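PDB 2XU0: erythrocyte membrane protein 1 from Plasmodium falciparum, which probably binds host cell-surface receptors and takes part in rosetting through the N-terminal segment and first Duffy-binding-like domain that make up this chain. Local coordinates for residues Q263-K266 against A267-C270; I331-V334 against K335-C338; K40-P43 against Y44-Q47; E144-N148 against K149-T153. The protein carries 10 engineered substitutions. All blocks are in the same frame, centred on the assembly; numbering follows the deposited sequence.

All four contacts are local, each within one continuous run of chain. Contacts 1, 3 and 4 lie on one side of the chain's centre, and contact 2 lies on the other. The centres of contacts 1 and 2 are about 40 Å apart. Contact 1 is about 22 Å, centre to centre, from both contact 3 and contact 4. Contacts 3 and 4 approach to about 7 Å between nearest atoms, without touching. Helices join the group: Asn42 and Glu45 of contact 3 rest on helix 249-268, which carries most of contact 1. Contact 4 leads into helix 154-175, which Ala267 of contact 1 packs against. All four lie away from the magnesium and proline sites; a glycerol sits in contact 3.

Contact 1 of 4, residues Q263-K266 against A267-C270; sequences QIWK and ALTC
Ala267 N bonds to Gln263 O at 2.9 Å, one turn back in helix 249-268. The Ala267 methyl faces helix 154-175, where it meets Leu162 and Ala165. Leu268 N makes the next bond of the series, to Ile264 O at 2.9 Å. The side chain of Leu268 reaches the indole of Trp265. Its CD2 methyl comes to 3.8 Å from Trp265 CZ3, on the six-membered ring, and approaches it obliquely. Leu268 also touches Leu192 and Phe196 of helix 186-204.

Thr269 uses both branches of its side chain on Trp265. CG2 lies over one indole face, in a CH-pi contact 4.0 Å from the centroid of the five-membered ring. With chi1 at 54°, OG1 is tucked between the backbone N and the carbonyl carbon and turned back to the preceding turn, 2.9 Å from Trp265 O. OG1 is hydrogen-bonded to His297 ND1. Thr269 N bonds to Trp265 O at 3.1 Å, with a bent N-H angle of 140°. The indole is held from outside as well: Trp265 NE1 donates to Cys295 O, and Phe196 meets the ring edge-to-face. Cys270 comes next and touches Cys76, with which it forms a disulfide in a known structure of this protein. Threonine over tryptophan is an i to i+4 side-chain pair at the C-terminal end of helix 249-268, here in the helical core of the Duffy-binding-like domain.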
loop_
_atom_site.group_PDB
_atom_site.type_symbol
_atom_site.label_atom_id
_atom_site.label_comp_id
_atom_site.label_asym_id
_atom_site.label_seq_id
_atom_site.Cartn_x
_atom_site.Cartn_y
_atom_site.Cartn_z
ATOM N N GLN A 263 -17.874 -4.268 -11.573
ATOM C CA GLN A 263 -17.464 -3.884 -12.946
ATOM C C GLN A 263 -16.144 -3.119 -12.892
ATOM O O GLN A 263 -15.249 -3.357 -13.718
ATOM C CB GLN A 263 -18.493 -2.953 -13.604
ATOM C CG GLN A 263 -19.933 -3.391 -13.541
ATOM C CD GLN A 263 -20.809 -2.376 -14.219
ATOM O OE1 GLN A 263 -20.750 -2.193 -15.443
ATOM N NE2 GLN A 263 -21.627 -1.679 -13.430
ATOM N N ILE A 264 -16.001 -2.220 -11.896
ATOM C CA ILE A 264 -14.757 -1.467 -11.698
ATOM C C ILE A 264 -13.571 -2.448 -11.508
ATOM O O ILE A 264 -12.533 -2.287 -12.163
ATOM C CB ILE A 264 -14.898 -0.392 -10.574
ATOM C CG1 ILE A 264 -15.853 0.752 -11.053
ATOM C CG2 ILE A 264 -13.495 0.197 -10.173
ATOM C CD1 ILE A 264 -16.768 1.473 -9.930
ATOM N N TRP A 265 -13.753 -3.500 -10.673
ATOM C CA TRP A 265 -12.701 -4.517 -10.447
ATOM C C TRP A 265 -12.381 -5.237 -11.759
ATOM O O TRP A 265 -11.220 -5.574 -11.989
ATOM C CB TRP A 265 -13.137 -5.551 -9.397
ATOM C CG TRP A 265 -12.085 -6.620 -9.146
ATOM C CD1 TRP A 265 -12.092 -7.902 -9.608
ATOM C CD2 TRP A 265 -10.837 -6.448 -8.460
ATOM N NE1 TRP A 265 -10.911 -8.526 -9.290
ATOM C CE2 TRP A 265 -10.150 -7.675 -8.531
ATOM C CE3 TRP A 265 -10.244 -5.377 -7.762
ATOM C CZ2 TRP A 265 -8.889 -7.855 -7.959
ATOM C CZ3 TRP A 265 -8.994 -5.555 -7.201
ATOM C CH2 TRP A 265 -8.346 -6.788 -7.262
ATOM N N LYS A 266 -13.440 -5.535 -12.578
ATOM C CA LYS A 266 -13.309 -6.205 -13.885
ATOM C C LYS A 266 -12.447 -5.332 -14.801
ATOM O O LYS A 266 -11.457 -5.811 -15.314
ATOM C CB LYS A 266 -14.702 -6.493 -14.494
ATOM C CG LYS A 266 -14.653 -7.438 -15.683
ATOM C CD LYS A 266 -16.032 -7.870 -16.162
ATOM C CE LYS A 266 -15.898 -8.736 -17.398
ATOM N NZ LYS A 266 -17.219 -9.073 -17.999
ATOM N N ALA A 267 -12.752 -4.024 -14.922
ATOM C CA ALA A 267 -11.920 -3.120 -15.725
ATOM C C ALA A 267 -10.464 -3.064 -15.206
ATOM O O ALA A 267 -9.511 -3.197 -15.983
ATOM C CB ALA A 267 -12.540 -1.731 -15.746
ATOM N N LEU A 268 -10.292 -2.918 -13.878
ATOM C CA LEU A 268 -8.969 -2.850 -13.268
ATOM C C LEU A 268 -8.083 -4.040 -13.598
ATOM O O LEU A 268 -6.862 -3.886 -13.702
ATOM C CB LEU A 268 -9.091 -2.654 -11.726
ATOM C CG LEU A 268 -7.764 -2.529 -10.916
ATOM C CD1 LEU A 268 -7.005 -1.215 -11.246
ATOM C CD2 LEU A 268 -8.050 -2.598 -9.427
ATOM N N THR A 269 -8.692 -5.235 -13.710
ATOM C CA THR A 269 -7.966 -6.478 -13.995
ATOM C C THR A 269 -7.922 -6.858 -15.502
ATOM O O THR A 269 -7.378 -7.915 -15.813
ATOM C CB THR A 269 -8.536 -7.640 -13.186
ATOM O OG1 THR A 269 -9.933 -7.695 -13.463
ATOM C CG2 THR A 269 -8.256 -7.532 -11.701
ATOM N N CYS A 270 -8.453 -6.008 -16.420
ATOM C CA CYS A 270 -8.411 -6.231 -17.895
ATOM C C CYS A 270 -7.044 -6.778 -18.368
ATOM O O CYS A 270 -6.995 -7.753 -19.116
ATOM C CB CYS A 270 -8.793 -4.964 -18.674
ATOM S SG CYS A 270 -10.553 -4.548 -18.658
#

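Contact 2 of 4, residues I331-V334 against K335-C338; sequences IDKV and KKEC
Lys333 and Glu337, one helical turn apart, form a salt bridge, with Lys333 NZ 3.5 Å from Glu337 OE2. The distance is long for such a bridge. Lys333 reaches the carboxylate because its chain bends twice, at chi2 (-84°) and chi4 (-80°), and so folds along the helix instead of leaving it. Glu337 bends too, at chi2, which brings OE2 back toward the lysine. Lys336 lies on the same surface. Its CD is 3.5 Å from Lys333 NZ, and the two ammonium nitrogens, Lys333 NZ and Lys336 NZ, are 3.9 Å apart. The carboxylate of Glu337 probably offsets some of that charge.

Val334 and Cys338 make the apolar pair of the contact, with Val334 CG1 3.9 Å from Cys338 SG. Both are buried. The sulfur continues into the disulfide with Cys373, so the valine methyl packs beside a covalent crosslink.

Backbone bonds of the helix hold the two segments in register. Lys335 N bonds to Ile331 O at 2.8 Å, and Lys336 N bonds to Asp332 O at 3.1 Å. The bonds of Glu337 N to Lys333 O and to Val334 O are both weak.

Further out, Glu337 OE1 has a long, weak ion pair with Arg372, and Lys335 NZ has a weak hydrogen bond to Tyr466. Helix 371-407 runs alongside: Ile331 and Val334 rest on Tyr380, Lys333 on Gln376 and Cys338 on Cys377. The contact closes helix 311-338 just ahead of strand 339-340, which pairs antiparallel with strand 345-346.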
loop_
_atom_site.group_PDB
_atom_site.type_symbol
_atom_site.label_atom_id
_atom_site.label_comp_id
_atom_site.label_asym_id
_atom_site.label_seq_id
_atom_site.Cartn_x
_atom_site.Cartn_y
_atom_site.Cartn_z
ATOM N N ILE A 331 20.108 -3.848 1.488
ATOM C CA ILE A 331 21.093 -4.627 2.255
ATOM C C ILE A 331 22.048 -5.385 1.311
ATOM O O ILE A 331 23.253 -5.422 1.563
ATOM C CB ILE A 331 20.418 -5.555 3.299
ATOM C CG1 ILE A 331 19.800 -4.762 4.471
ATOM C CG2 ILE A 331 21.347 -6.703 3.788
ATOM C CD1 ILE A 331 20.750 -4.126 5.419
ATOM N N ASP A 332 21.489 -5.969 0.229
ATOM C CA ASP A 332 22.223 -6.699 -0.810
ATOM C C ASP A 332 23.256 -5.825 -1.518
ATOM O O ASP A 332 24.373 -6.294 -1.752
ATOM C CB ASP A 332 21.258 -7.364 -1.810
ATOM C CG ASP A 332 20.523 -8.564 -1.243
ATOM O OD1 ASP A 332 19.436 -8.896 -1.771
ATOM O OD2 ASP A 332 21.033 -9.177 -0.269
ATOM N N LYS A 333 22.909 -4.546 -1.793
ATOM C CA LYS A 333 23.822 -3.589 -2.419
ATOM C C LYS A 333 24.924 -3.192 -1.443
ATOM O O LYS A 333 26.075 -2.996 -1.854
ATOM C CB LYS A 333 23.067 -2.354 -2.943
ATOM C CG LYS A 333 23.474 -1.932 -4.349
ATOM C CD LYS A 333 24.719 -1.039 -4.363
ATOM C CE LYS A 333 25.184 -0.682 -5.757
ATOM N NZ LYS A 333 25.971 -1.776 -6.382
ATOM N N VAL A 334 24.584 -3.090 -0.146
ATOM C CA VAL A 334 25.564 -2.781 0.905
ATOM C C VAL A 334 26.527 -3.974 1.045
ATOM O O VAL A 334 27.749 -3.778 1.082
ATOM C CB VAL A 334 24.881 -2.406 2.249
ATOM C CG1 VAL A 334 25.857 -2.478 3.419
ATOM C CG2 VAL A 334 24.230 -1.029 2.159
ATOM N N LYS A 335 25.975 -5.198 1.041
ATOM C CA LYS A 335 26.776 -6.405 1.143
ATOM C C LYS A 335 27.797 -6.506 -0.011
ATOM O O LYS A 335 28.964 -6.778 0.266
ATOM C CB LYS A 335 25.907 -7.676 1.252
ATOM C CG LYS A 335 26.710 -8.875 1.743
ATOM C CD LYS A 335 25.945 -10.179 1.767
ATOM C CE LYS A 335 26.837 -11.249 2.363
ATOM N NZ LYS A 335 26.098 -12.498 2.704
ATOM N N LYS A 336 27.395 -6.237 -1.272
ATOM C CA LYS A 336 28.345 -6.312 -2.395
ATOM C C LYS A 336 29.525 -5.332 -2.312
ATOM O O LYS A 336 30.596 -5.641 -2.824
ATOM C CB LYS A 336 27.665 -6.338 -3.777
ATOM C CG LYS A 336 27.201 -4.990 -4.316
ATOM C CD LYS A 336 26.694 -5.097 -5.759
ATOM C CE LYS A 336 27.769 -4.924 -6.811
ATOM N NZ LYS A 336 27.208 -5.015 -8.185
ATOM N N GLU A 337 29.348 -4.195 -1.612
ATOM C CA GLU A 337 30.397 -3.201 -1.402
ATOM C C GLU A 337 31.166 -3.409 -0.082
ATOM O O GLU A 337 32.206 -2.776 0.097
ATOM C CB GLU A 337 29.807 -1.770 -1.427
ATOM C CG GLU A 337 29.011 -1.426 -2.681
ATOM C CD GLU A 337 29.724 -1.627 -4.006
ATOM O OE1 GLU A 337 30.855 -1.112 -4.163
ATOM O OE2 GLU A 337 29.140 -2.294 -4.891
ATOM N N CYS A 338 30.648 -4.253 0.845
ATOM C CA CYS A 338 31.239 -4.442 2.177
ATOM C C CYS A 338 31.814 -5.802 2.486
ATOM O O CYS A 338 32.787 -5.884 3.238
ATOM C CB CYS A 338 30.249 -4.020 3.262
ATOM S SG CYS A 338 29.787 -2.274 3.199
#

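Contact 3 of 4, residues K40-P43 against Y44-Q47; sequences KKNP and YEQQ. With GOL (glycerol), chain G.
Asn42 and Tyr44 are joined by a side-chain to backbone hydrogen bond. Tyr44 N donates to Asn42 OD1 at 3.1 Å, with an N-H angle of 153°. The donor sits well above the carbonyl plane of the amide. Asn42 holds its amide there with CG trans to the backbone N (chi1 173°). This is an Asx turn, and it lies within a type I beta turn from Asn42 to Glu45.

Apolar contact falls to Pro43. Its CB lies over the centre of the Tyr44 ring, 3.9 Å from the centroid, as a CH-pi contact. Pro43 CD also meets Tyr44 CD2 at 3.7 Å. Beyond the segments, His239 meets the tyrosine ring.

A glycerol, probably from the crystallisation liquor, bridges several polar groups. Asn42 ND2 donates to glycerol O1 at 3.1 Å in a nearly straight bond. Glycerol O3 donates to Lys40 O at 2.7 Å. The bond from glycerol O1 to Glu45 OE2 is weak. Glu37 O and Asp255 also bind the glycerol.

The two ends of the Asn42 amide thus do different work. The oxygen shapes the turn of this N-terminal segment. The nitrogen meets the glycerol and has a weak bond to Tyr240 OH, so this polar site can hold a polyol hydroxyl.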
loop_
_atom_site.group_PDB
_atom_site.type_symbol
_atom_site.label_atom_id
_atom_site.label_comp_id
_atom_site.label_asym_id
_atom_site.label_seq_id
_atom_site.Cartn_x
_atom_site.Cartn_y
_atom_site.Cartn_z
ATOM N N LYS A 40 -28.927 -4.475 4.348
ATOM C CA LYS A 40 -30.172 -3.754 4.134
ATOM C C LYS A 40 -30.460 -3.582 2.644
ATOM O O LYS A 40 -29.576 -3.181 1.875
ATOM C CB LYS A 40 -30.175 -2.393 4.877
ATOM C CG LYS A 40 -29.089 -1.366 4.464
ATOM C CD LYS A 40 -27.690 -1.568 5.119
ATOM C CE LYS A 40 -27.644 -1.418 6.633
ATOM N NZ LYS A 40 -28.033 -0.052 7.090
ATOM N N LYS A 41 -31.699 -3.881 2.243
ATOM C CA LYS A 41 -32.115 -3.746 0.854
ATOM C C LYS A 41 -32.279 -2.278 0.485
ATOM O O LYS A 41 -32.815 -1.469 1.256
ATOM C CB LYS A 41 -33.391 -4.556 0.567
ATOM C CG LYS A 41 -33.712 -4.692 -0.918
ATOM C CD LYS A 41 -33.928 -6.141 -1.337
ATOM C CE LYS A 41 -34.149 -6.291 -2.828
ATOM N NZ LYS A 41 -35.403 -5.636 -3.296
ATOM N N ASN A 42 -31.731 -1.933 -0.676
ATOM C CA ASN A 42 -31.829 -0.603 -1.233
ATOM C C ASN A 42 -32.768 -0.739 -2.441
ATOM O O ASN A 42 -32.410 -1.373 -3.442
ATOM C CB ASN A 42 -30.448 -0.038 -1.609
ATOM C CG ASN A 42 -30.508 1.285 -2.343
ATOM O OD1 ASN A 42 -31.538 1.974 -2.370
ATOM N ND2 ASN A 42 -29.414 1.659 -2.976
ATOM N N PRO A 43 -33.998 -0.186 -2.339
ATOM C CA PRO A 43 -34.954 -0.314 -3.457
ATOM C C PRO A 43 -34.553 0.467 -4.699
ATOM O O PRO A 43 -35.060 0.191 -5.779
ATOM C CB PRO A 43 -36.257 0.252 -2.874
ATOM C CG PRO A 43 -36.044 0.353 -1.398
ATOM C CD PRO A 43 -34.587 0.575 -1.218
ATOM N N TYR A 44 -33.621 1.410 -4.547
ATOM C CA TYR A 44 -33.205 2.342 -5.596
ATOM C C TYR A 44 -31.890 2.039 -6.310
ATOM O O TYR A 44 -31.470 2.823 -7.159
ATOM C CB TYR A 44 -33.273 3.776 -5.036
ATOM C CG TYR A 44 -34.520 3.988 -4.199
ATOM C CD1 TYR A 44 -35.769 4.149 -4.799
ATOM C CD2 TYR A 44 -34.473 3.908 -2.808
ATOM C CE1 TYR A 44 -36.927 4.293 -4.035
ATOM C CE2 TYR A 44 -35.626 4.044 -2.035
ATOM C CZ TYR A 44 -36.850 4.245 -2.654
ATOM O OH TYR A 44 -37.987 4.393 -1.901
ATOM N N GLU A 45 -31.289 0.863 -6.017
ATOM C CA GLU A 45 -30.022 0.345 -6.546
ATOM C C GLU A 45 -29.810 0.527 -8.038
ATOM O O GLU A 45 -28.772 1.031 -8.461
ATOM C CB GLU A 45 -29.866 -1.136 -6.179
ATOM C CG GLU A 45 -29.307 -1.344 -4.786
ATOM C CD GLU A 45 -28.680 -2.695 -4.494
ATOM O OE1 GLU A 45 -28.414 -3.458 -5.452
ATOM O OE2 GLU A 45 -28.426 -2.975 -3.300
ATOM N N GLN A 46 -30.814 0.158 -8.831
ATOM C CA GLN A 46 -30.786 0.202 -10.295
ATOM C C GLN A 46 -30.611 1.594 -10.890
ATOM O O GLN A 46 -30.119 1.702 -12.015
ATOM C CB GLN A 46 -31.984 -0.559 -10.924
ATOM C CG GLN A 46 -32.492 -1.791 -10.139
ATOM C CD GLN A 46 -33.232 -1.488 -8.837
ATOM O OE1 GLN A 46 -33.672 -0.360 -8.566
ATOM N NE2 GLN A 46 -33.339 -2.490 -7.976
ATOM N N GLN A 47 -30.957 2.655 -10.131
ATOM C CA GLN A 47 -30.812 4.055 -10.573
ATOM C C GLN A 47 -29.346 4.518 -10.484
ATOM O O GLN A 47 -28.973 5.523 -11.099
ATOM C CB GLN A 47 -31.705 5.001 -9.732
ATOM C CG GLN A 47 -33.122 5.159 -10.258
ATOM C CD GLN A 47 -34.012 4.036 -9.805
ATOM O OE1 GLN A 47 -34.104 2.985 -10.447
ATOM N NE2 GLN A 47 -34.687 4.231 -8.685
HETATM C C1 GOL G . -26.919 0.296 -1.195
HETATM O O1 GOL G . -26.922 -0.102 -2.543
HETATM C C2 GOL G . -26.181 -0.746 -0.360
HETATM O O2 GOL G . -25.412 -0.069 0.654
HETATM C C3 GOL G . -27.230 -1.733 0.214
HETATM O O3 GOL G . -27.967 -1.097 1.273
#

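Contact 4 of 4, residues E144-N148 against K149-T153; sequences EFLDN and KNTNT
Asn148 OD1 meets Thr151 twice. Thr151 OG1 donates to it at 2.7 Å, and Thr151 N donates at 2.8 Å with a bent N-H angle of 139°. The backbone donor lies almost in line with the side-chain C=O, while the hydroxyl comes in from beside it. Asn150 N adds a weak bond to the same oxygen at 3.1 Å. The amide reaches forward because chi1 of Asn148 is 57°, which sets CG between the backbone N and the carbonyl carbon.

The weak bond to Asn150 N is consistent with an Asx turn; the shorter backbone bond goes to Thr151 N. An inverse gamma turn centred on Asp147 runs into it, ending at Asn148. The loop leads into helix 154-175. Thr153 is the N-cap: its side chain caps a backbone N of the helix, while Asp156 OD2 accepts from Thr153 N, consistent with a capping box.

Another side-chain bond lies within 149-153: Asn152 ND2 donates to Lys149 O at 2.9 Å, nearly straight at 172°.

Thr151 CB makes a van der Waals contact with the Leu146 carbonyl, 3.6 Å from Leu146 O. The apolar pair is Leu146 CG and Thr151 CG2, 4.4 Å apart. Leu146 itself packs on Leu221 and Val224 of helix 216-231. Lys227 of that helix bonds to Thr151 O and Asn152 OD1.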
loop_
_atom_site.group_PDB
_atom_site.type_symbol
_atom_site.label_atom_id
_atom_site.label_comp_id
_atom_site.label_asym_id
_atom_site.label_seq_id
_atom_site.Cartn_x
_atom_site.Cartn_y
_atom_site.Cartn_z
ATOM N N GLU A 144 -10.213 14.541 -13.893
ATOM C CA GLU A 144 -10.061 16.011 -13.749
ATOM C C GLU A 144 -10.908 16.756 -14.807
ATOM O O GLU A 144 -10.881 17.984 -14.867
ATOM C CB GLU A 144 -8.592 16.438 -13.888
ATOM C CG GLU A 144 -7.634 15.852 -12.863
ATOM C CD GLU A 144 -6.227 16.406 -12.940
ATOM O OE1 GLU A 144 -6.079 17.605 -13.270
ATOM O OE2 GLU A 144 -5.270 15.640 -12.682
ATOM N N PHE A 145 -11.686 15.999 -15.612
ATOM C CA PHE A 145 -12.510 16.470 -16.726
ATOM C C PHE A 145 -13.922 15.908 -16.649
ATOM O O PHE A 145 -14.466 15.402 -17.637
ATOM C CB PHE A 145 -11.814 16.093 -18.061
ATOM C CG PHE A 145 -10.419 16.664 -18.160
ATOM C CD1 PHE A 145 -10.214 17.974 -18.584
ATOM C CD2 PHE A 145 -9.314 15.909 -17.792
ATOM C CE1 PHE A 145 -8.926 18.514 -18.636
ATOM C CE2 PHE A 145 -8.033 16.455 -17.826
ATOM C CZ PHE A 145 -7.845 17.746 -18.271
ATOM N N LEU A 146 -14.518 16.011 -15.458
ATOM C CA LEU A 146 -15.858 15.529 -15.165
ATOM C C LEU A 146 -16.853 16.686 -15.135
ATOM O O LEU A 146 -18.053 16.457 -15.289
ATOM C CB LEU A 146 -15.837 14.785 -13.817
ATOM C CG LEU A 146 -15.800 13.232 -13.779
ATOM C CD1 LEU A 146 -15.119 12.609 -15.001
ATOM C CD2 LEU A 146 -15.138 12.745 -12.499
ATOM N N ASP A 147 -16.364 17.923 -14.929
ATOM C CA ASP A 147 -17.216 19.105 -14.906
ATOM C C ASP A 147 -17.379 19.584 -16.352
ATOM O O ASP A 147 -16.580 20.384 -16.851
ATOM C CB ASP A 147 -16.631 20.200 -13.988
ATOM C CG ASP A 147 -17.572 21.341 -13.623
ATOM O OD1 ASP A 147 -18.733 21.339 -14.101
ATOM O OD2 ASP A 147 -17.153 22.231 -12.855
ATOM N N ASN A 148 -18.385 19.007 -17.034
ATOM C CA ASN A 148 -18.761 19.267 -18.426
ATOM C C ASN A 148 -20.238 18.931 -18.660
ATOM O O ASN A 148 -20.846 18.229 -17.847
ATOM C CB ASN A 148 -17.858 18.505 -19.408
ATOM C CG ASN A 148 -17.838 17.015 -19.192
ATOM O OD1 ASN A 148 -18.848 16.325 -19.347
ATOM N ND2 ASN A 148 -16.680 16.488 -18.841
ATOM N N LYS A 149 -20.802 19.416 -19.783
ATOM C CA LYS A 149 -22.208 19.237 -20.162
ATOM C C LYS A 149 -22.563 17.802 -20.572
ATOM O O LYS A 149 -23.745 17.483 -20.691
ATOM C CB LYS A 149 -22.610 20.237 -21.269
ATOM C CG LYS A 149 -22.425 21.715 -20.907
ATOM C CD LYS A 149 -21.171 22.302 -21.562
ATOM C CE LYS A 149 -20.986 23.767 -21.253
ATOM N NZ LYS A 149 -19.859 24.353 -22.027
ATOM N N ASN A 150 -21.550 16.941 -20.771
ATOM C CA ASN A 150 -21.703 15.545 -21.194
ATOM C C ASN A 150 -21.781 14.520 -20.051
ATOM O O ASN A 150 -22.449 13.497 -20.217
ATOM C CB ASN A 150 -20.583 15.152 -22.173
ATOM C CG ASN A 150 -20.449 16.037 -23.402
ATOM O OD1 ASN A 150 -21.435 16.460 -24.030
ATOM N ND2 ASN A 150 -19.209 16.306 -23.790
ATOM N N THR A 151 -21.092 14.771 -18.913
ATOM C CA THR A 151 -21.061 13.852 -17.761
ATOM C C THR A 151 -22.205 14.190 -16.792
ATOM O O THR A 151 -22.047 15.080 -15.958
ATOM C CB THR A 151 -19.652 13.841 -17.122
ATOM O OG1 THR A 151 -18.660 13.915 -18.147
ATOM C CG2 THR A 151 -19.406 12.608 -16.261
ATOM N N ASN A 152 -23.358 13.487 -16.909
ATOM C CA ASN A 152 -24.562 13.773 -16.119
ATOM C C ASN A 152 -25.216 12.587 -15.414
ATOM O O ASN A 152 -26.021 12.805 -14.502
ATOM C CB ASN A 152 -25.635 14.444 -16.995
ATOM C CG ASN A 152 -25.127 15.568 -17.847
ATOM O OD1 ASN A 152 -24.954 16.695 -17.386
ATOM N ND2 ASN A 152 -24.834 15.266 -19.100
ATOM N N THR A 153 -24.965 11.357 -15.870
ATOM C CA THR A 153 -25.612 10.178 -15.278
ATOM C C THR A 153 -24.612 9.229 -14.622
ATOM O O THR A 153 -23.403 9.335 -14.857
ATOM C CB THR A 153 -26.410 9.411 -16.353
ATOM O OG1 THR A 153 -25.500 8.855 -17.306
ATOM C CG2 THR A 153 -27.485 10.274 -17.044
#